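Local coordinates for protein serine protease inhibitor infestin (Triatoma infestans, PDB 2ERW) that inhibits serine proteases, factor XIIa among them, through a small disulfide-linked Kazal-type domain that forms part of a longer secreted protein, at residues A[17-20]-A[21-25]; A[29-32]-A[33-37]. One frame throughout, in Å; residues are numbered along the deposited sequence. Where two conformers were deposited one is given.

Contact 1: residues A[17-20]-A[21-25]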
ATOM      1  N   GLY A  17      -0.178  -2.412  -3.681  1.00 21.01           N
ATOM      2  CA  GLY A  17       0.872  -1.834  -4.482  1.00 21.34           C
ATOM      3  C   GLY A  17       1.346  -2.759  -5.582  1.00 21.64           C
ATOM      4  O   GLY A  17       1.168  -3.978  -5.540  1.00 22.06           O
ATOM      5  N   SER A  18       2.009  -2.155  -6.552  1.00 20.86           N
ATOM      6  CA  SER A  18       2.554  -2.896  -7.655  1.00 21.18           C
ATOM      7  C   SER A  18       3.688  -3.808  -7.209  1.00 21.67           C
ATOM      8  O   SER A  18       4.126  -4.665  -7.971  1.00 22.32           O
ATOM      9  CB  SER A  18       3.061  -1.914  -8.697  1.00 21.74           C
ATOM     10  OG  SER A  18       3.961  -0.993  -8.118  1.00 21.57           O
ATOM     11  N   ASP A  19       4.161  -3.620  -5.985  1.00 22.01           N
ATOM     12  CA  ASP A  19       5.138  -4.517  -5.399  1.00 22.52           C
ATOM     13  C   ASP A  19       4.504  -5.743  -4.768  1.00 22.53           C
ATOM     14  O   ASP A  19       5.203  -6.591  -4.196  1.00 23.11           O
ATOM     15  CB  ASP A  19       5.986  -3.773  -4.362  1.00 21.20           C
ATOM     16  CG  ASP A  19       5.161  -3.144  -3.262  1.00 22.26           C
ATOM     17  OD1 ASP A  19       3.920  -3.193  -3.306  1.00 21.33           O
ATOM     18  OD2 ASP A  19       5.787  -2.614  -2.334  1.00 21.96           O
ATOM     19  N   GLY A  20       3.186  -5.844  -4.864  1.00 22.06           N
ATOM     20  CA  GLY A  20       2.499  -6.959  -4.253  1.00 22.81           C
ATOM     21  C   GLY A  20       2.318  -6.810  -2.763  1.00 22.85           C
ATOM     22  O   GLY A  20       1.906  -7.748  -2.107  1.00 23.76           O
ATOM     23  N   LYS A  21       2.600  -5.616  -2.240  1.00 21.98           N
ATOM     24  CA  LYS A  21       2.452  -5.349  -0.818  1.00 22.34           C
ATOM     25  C   LYS A  21       1.222  -4.507  -0.602  1.00 21.82           C
ATOM     26  O   LYS A  21       0.951  -3.582  -1.355  1.00 21.76           O
ATOM     27  CB  LYS A  21       3.659  -4.584  -0.299  1.00 22.78           C
ATOM     28  CG  LYS A  21       3.633  -4.273   1.167  1.00 25.63           C
ATOM     29  CD  LYS A  21       4.977  -3.747   1.619  1.00 27.01           C
ATOM     30  CE  LYS A  21       5.001  -3.487   3.109  1.00 30.43           C
ATOM     31  NZ  LYS A  21       6.366  -3.194   3.616  0.50 29.09           N
ATOM     32  N   THR A  22       0.477  -4.822   0.444  1.00 21.23           N
ATOM     33  CA  THR A  22      -0.619  -3.996   0.850  1.00 21.49           C
ATOM     34  C   THR A  22      -0.102  -2.815   1.614  1.00 21.09           C
ATOM     35  O   THR A  22       0.776  -2.918   2.419  1.00 21.50           O
ATOM     36  CB  THR A  22      -1.560  -4.775   1.732  1.00 21.57           C
ATOM     37  OG1 THR A  22      -2.069  -5.871   0.966  1.00 21.76           O
ATOM     38  CG2 THR A  22      -2.704  -3.913   2.208  1.00 23.10           C
ATOM     39  N   TYR A  23      -0.672  -1.665   1.311  1.00 21.19           N
ATOM     40  CA  TYR A  23      -0.387  -0.464   2.073  1.00 20.87           C
ATOM     41  C   TYR A  23      -1.619  -0.071   2.841  1.00 20.84           C
ATOM     42  O   TYR A  23      -2.745  -0.248   2.371  1.00 21.65           O
ATOM     43  CB  TYR A  23       0.090   0.641   1.130  1.00 21.59           C
ATOM     44  CG  TYR A  23       1.438   0.270   0.635  1.00 20.49           C
ATOM     45  CD1 TYR A  23       2.557   0.620   1.360  1.00 21.27           C
ATOM     46  CD2 TYR A  23       1.597  -0.510  -0.484  1.00 20.79           C
ATOM     47  CE1 TYR A  23       3.806   0.233   0.968  1.00 21.35           C
ATOM     48  CE2 TYR A  23       2.844  -0.924  -0.891  1.00 20.67           C
ATOM     49  CZ  TYR A  23       3.948  -0.529  -0.162  1.00 21.03           C
ATOM     50  OH  TYR A  23       5.207  -0.916  -0.501  1.00 21.95           O
ATOM     51  N   GLY A  24      -1.394   0.483   4.015  1.00 20.66           N
ATOM     52  CA  GLY A  24      -2.481   0.717   4.917  1.00 21.54           C
ATOM     53  C   GLY A  24      -3.413   1.788   4.457  1.00 21.02           C
ATOM     54  O   GLY A  24      -4.539   1.838   4.917  1.00 22.70           O
ATOM     55  N   ASN A  25      -2.937   2.669   3.592  1.00 20.70           N
ATOM     56  CA  ASN A  25      -3.779   3.627   2.924  1.00 20.71           C
ATOM     57  C   ASN A  25      -2.958   4.197   1.803  1.00 20.01           C
ATOM     58  O   ASN A  25      -1.770   3.925   1.692  1.00 20.33           O
ATOM     59  CB  ASN A  25      -4.349   4.676   3.881  1.00 20.61           C
ATOM     60  CG  ASN A  25      -3.283   5.398   4.670  1.00 20.79           C
ATOM     61  OD1 ASN A  25      -2.282   5.855   4.127  1.00 20.58           O
ATOM     62  ND2 ASN A  25      -3.533   5.567   5.953  1.00 21.22           N
TER
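The carboxylate of D19 takes two hydrogen bonds, from Y23 OH on strand 22-23 and from K21 N just before it. Y23 OH donates to D19 OD2 at 2.6 Å, on the syn lone pair of that oxygen. K21 N donates to D19 OD1 at 3.0 Å, from above the carboxylate plane. The site is the beta hairpin of the Kazal domain, where a type I turn from G17 to G20 joins strands 15-17 and 22-23. Below the turn, G17 N donates to K21 O at 2.8 Å with an N-H...O angle of 165°.

D19 CG sits between its own backbone N and carbonyl carbon (chi1 57°), which directs the carboxylate toward K21 N and the Y23 hydroxyl. Carboxylate and phenol ring lie nearly coplanar, 7° apart, and D19 CG meets the ring at its edge. With both oxygens engaged, the carboxylate is restrained in its rotation. The K21 chain runs extended and leads away from the contact. Y23 also packs on L40. K21 CB rests beside the carboxylate, 3.3 Å from D19 OD1.

Contact 2: residues A[29-32]-A[33-37]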
ATOM      1  N   LEU A  29       1.095   4.269   0.831  1.00 20.51           N
ATOM      2  CA  LEU A  29       1.680   3.772  -0.404  1.00 20.70           C
ATOM      3  C   LEU A  29       2.546   4.844  -1.015  1.00 21.69           C
ATOM      4  O   LEU A  29       3.656   4.569  -1.463  1.00 21.75           O
ATOM      5  CB  LEU A  29       0.560   3.362  -1.367  1.00 21.13           C
ATOM      6  CG  LEU A  29       1.081   2.761  -2.669  1.00 21.55           C
ATOM      7  CD1 LEU A  29       0.125   1.715  -3.148  1.00 22.93           C
ATOM      8  CD2 LEU A  29       1.288   3.820  -3.745  1.00 22.68           C
ATOM      9  N   ASN A  30       2.052   6.074  -1.033  1.00 21.41           N
ATOM     10  CA  ASN A  30       2.858   7.120  -1.609  1.00 22.47           C
ATOM     11  C   ASN A  30       4.138   7.327  -0.839  1.00 23.04           C
ATOM     12  O   ASN A  30       5.200   7.564  -1.411  1.00 22.92           O
ATOM     13  CB  ASN A  30       2.115   8.426  -1.668  1.00 23.15           C
ATOM     14  CG  ASN A  30       2.933   9.470  -2.356  1.00 26.00           C
ATOM     15  OD1 ASN A  30       3.254   9.330  -3.537  1.00 29.90           O
ATOM     16  ND2 ASN A  30       3.369  10.468  -1.607  1.00 27.43           N
ATOM     17  N   CYS A  31       4.052   7.240   0.473  1.00 23.19           N
ATOM     18  CA  CYS A  31       5.252   7.337   1.271  1.00 23.10           C
ATOM     19  C   CYS A  31       6.251   6.302   0.799  1.00 22.88           C
ATOM     20  O   CYS A  31       7.415   6.611   0.577  1.00 22.07           O
ATOM     21  CB  CYS A  31       4.893   7.056   2.705  1.00 23.98           C
ATOM     22  SG  CYS A  31       6.283   6.795   3.739  0.75 25.44           S
ATOM     23  N   ALA A  32       5.796   5.066   0.635  1.00 21.92           N
ATOM     24  CA  ALA A  32       6.699   4.012   0.202  1.00 22.18           C
ATOM     25  C   ALA A  32       7.212   4.288  -1.207  1.00 22.03           C
ATOM     26  O   ALA A  32       8.366   4.018  -1.510  1.00 21.37           O
ATOM     27  CB  ALA A  32       6.001   2.686   0.267  1.00 22.34           C
ATOM     28  N   ALA A  33       6.347   4.851  -2.052  1.00 21.71           N
ATOM     29  CA  ALA A  33       6.715   5.143  -3.443  1.00 22.00           C
ATOM     30  C   ALA A  33       7.819   6.165  -3.479  1.00 22.60           C
ATOM     31  O   ALA A  33       8.635   6.170  -4.388  1.00 21.84           O
ATOM     32  CB  ALA A  33       5.521   5.662  -4.208  1.00 22.16           C
ATOM     33  N   GLN A  34       7.840   7.038  -2.487  1.00 22.80           N
ATOM     34  CA  GLN A  34       8.802   8.133  -2.496  1.00 23.69           C
ATOM     35  C   GLN A  34      10.075   7.788  -1.767  1.00 23.57           C
ATOM     36  O   GLN A  34      11.093   8.452  -1.965  1.00 23.47           O
ATOM     37  CB  GLN A  34       8.202   9.405  -1.891  1.00 24.34           C
ATOM     38  CG  GLN A  34       6.981   9.978  -2.602  1.00 26.45           C
ATOM     39  CD  GLN A  34       6.968   9.786  -4.106  1.00 30.52           C
ATOM     40  OE1 GLN A  34       5.981   9.311  -4.667  1.00 34.48           O
ATOM     41  NE2 GLN A  34       8.053  10.164  -4.769  1.00 32.26           N
ATOM     42  N   THR A  35      10.041   6.759  -0.925  1.00 23.89           N
ATOM     43  CA  THR A  35      11.155   6.520  -0.005  1.00 24.04           C
ATOM     44  C   THR A  35      11.668   5.088   0.014  1.00 23.64           C
ATOM     45  O   THR A  35      12.807   4.843   0.394  1.00 24.14           O
ATOM     46  CB  THR A  35      10.770   6.898   1.446  1.00 24.68           C
ATOM     47  OG1 THR A  35       9.685   6.071   1.879  1.00 26.17           O
ATOM     48  CG2 THR A  35      10.358   8.355   1.531  1.00 25.51           C
ATOM     49  N   LYS A  36      10.830   4.139  -0.393  1.00 22.99           N
ATOM     50  CA  LYS A  36      11.200   2.740  -0.260  1.00 23.10           C
ATOM     51  C   LYS A  36      11.193   1.947  -1.546  1.00 22.14           C
ATOM     52  O   LYS A  36      12.029   1.084  -1.742  1.00 23.34           O
ATOM     53  CB  LYS A  36      10.267   2.048   0.732  1.00 24.05           C
ATOM     54  CG  LYS A  36      10.698   2.204   2.170  0.75 25.36           C
ATOM     55  CD  LYS A  36       9.723   1.457   3.063  0.25 25.09           C
ATOM     56  CE  LYS A  36      10.035   1.625   4.532  0.25 26.24           C
ATOM     57  NZ  LYS A  36       8.944   1.033   5.354  0.25 26.18           N
ATOM     58  N   VAL A  37      10.214   2.217  -2.399  1.00 21.52           N
ATOM     59  CA  VAL A  37       9.987   1.364  -3.561  1.00 20.96           C
ATOM     60  C   VAL A  37       9.838   2.241  -4.779  1.00 19.19           C
ATOM     61  O   VAL A  37       8.743   2.708  -5.078  1.00 19.02           O
ATOM     62  CB  VAL A  37       8.709   0.516  -3.398  1.00 20.90           C
ATOM     63  CG1 VAL A  37       8.541  -0.440  -4.572  1.00 22.51           C
ATOM     64  CG2 VAL A  37       8.724  -0.240  -2.061  1.00 23.93           C
TER
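This contact lies in the C-terminal part of helix 26-35 and the turn that leads out of it. A33 N donates to L29 O at 2.8 Å, in the plane of that carbonyl. One residue on, Q34 N donates to N30 O at 2.9 Å. It also makes a weak bond to C31 O.

Further along, a bond spanning five residues joins the four-residue spacing of the helix. A32 O accepts from K36 N, four residues on, and from V37 N, five residues on, each at 2.7 Å. The two donors come from opposite faces of the carbonyl plane. T35 N adds a weak bond to the same oxygen. One carbonyl thus gathers three successive backbone N-H groups as the chain leaves the helix. K36 CB lies against A32 O, while the rest of the lysine chain extends away.

The helix is that of the Kazal domain, and the disulfide from C31 to C6 ties it to the N-terminal segment. T35 follows C31 by one turn of the helix, and its side chain touches C6. T35 OG1 lies between its backbone N and carbonyl carbon (chi1 62°), which turns the hydroxyl back along the helix. T35 OG1 donates to C31 O at 2.7 Å, from above the carbonyl plane, 45° out of it.

N30 and Q34 meet one turn apart. Their amide planes are 36° apart. Q34 CG, beside its backbone N, comes to 3.2 Å from N30 O; beyond it the chain bends. Both side chains also touch P5. On the buried side, A32 packs on L40, and V37 touches Y23 of strand 22-23. The A33 methyl sits over the preceding turn, its CB 3.4 Å from N30 O.

Overall arrangement
From the N terminus, the chain first passes C6, whose disulfide partner C31 lies in contact 2. Strand 15-17 then leads into contact 1, which closes the hairpin to strand 22-23. N25 caps the start of helix 26-35, and contact 2 follows at the far end of that helix. The two contacts are in series, neither nested nor crossed, with centres about 10 Å apart. They meet where the hairpin packs on the helix. Y23 CE1 lies 3.4 Å from A32 CB, and G17 CA lies 3.9 Å from L29 CD1. V37 CG2, past the helix, reaches D19 OD2 at 3.8 Å. Further on, L40 touches residues of both contacts.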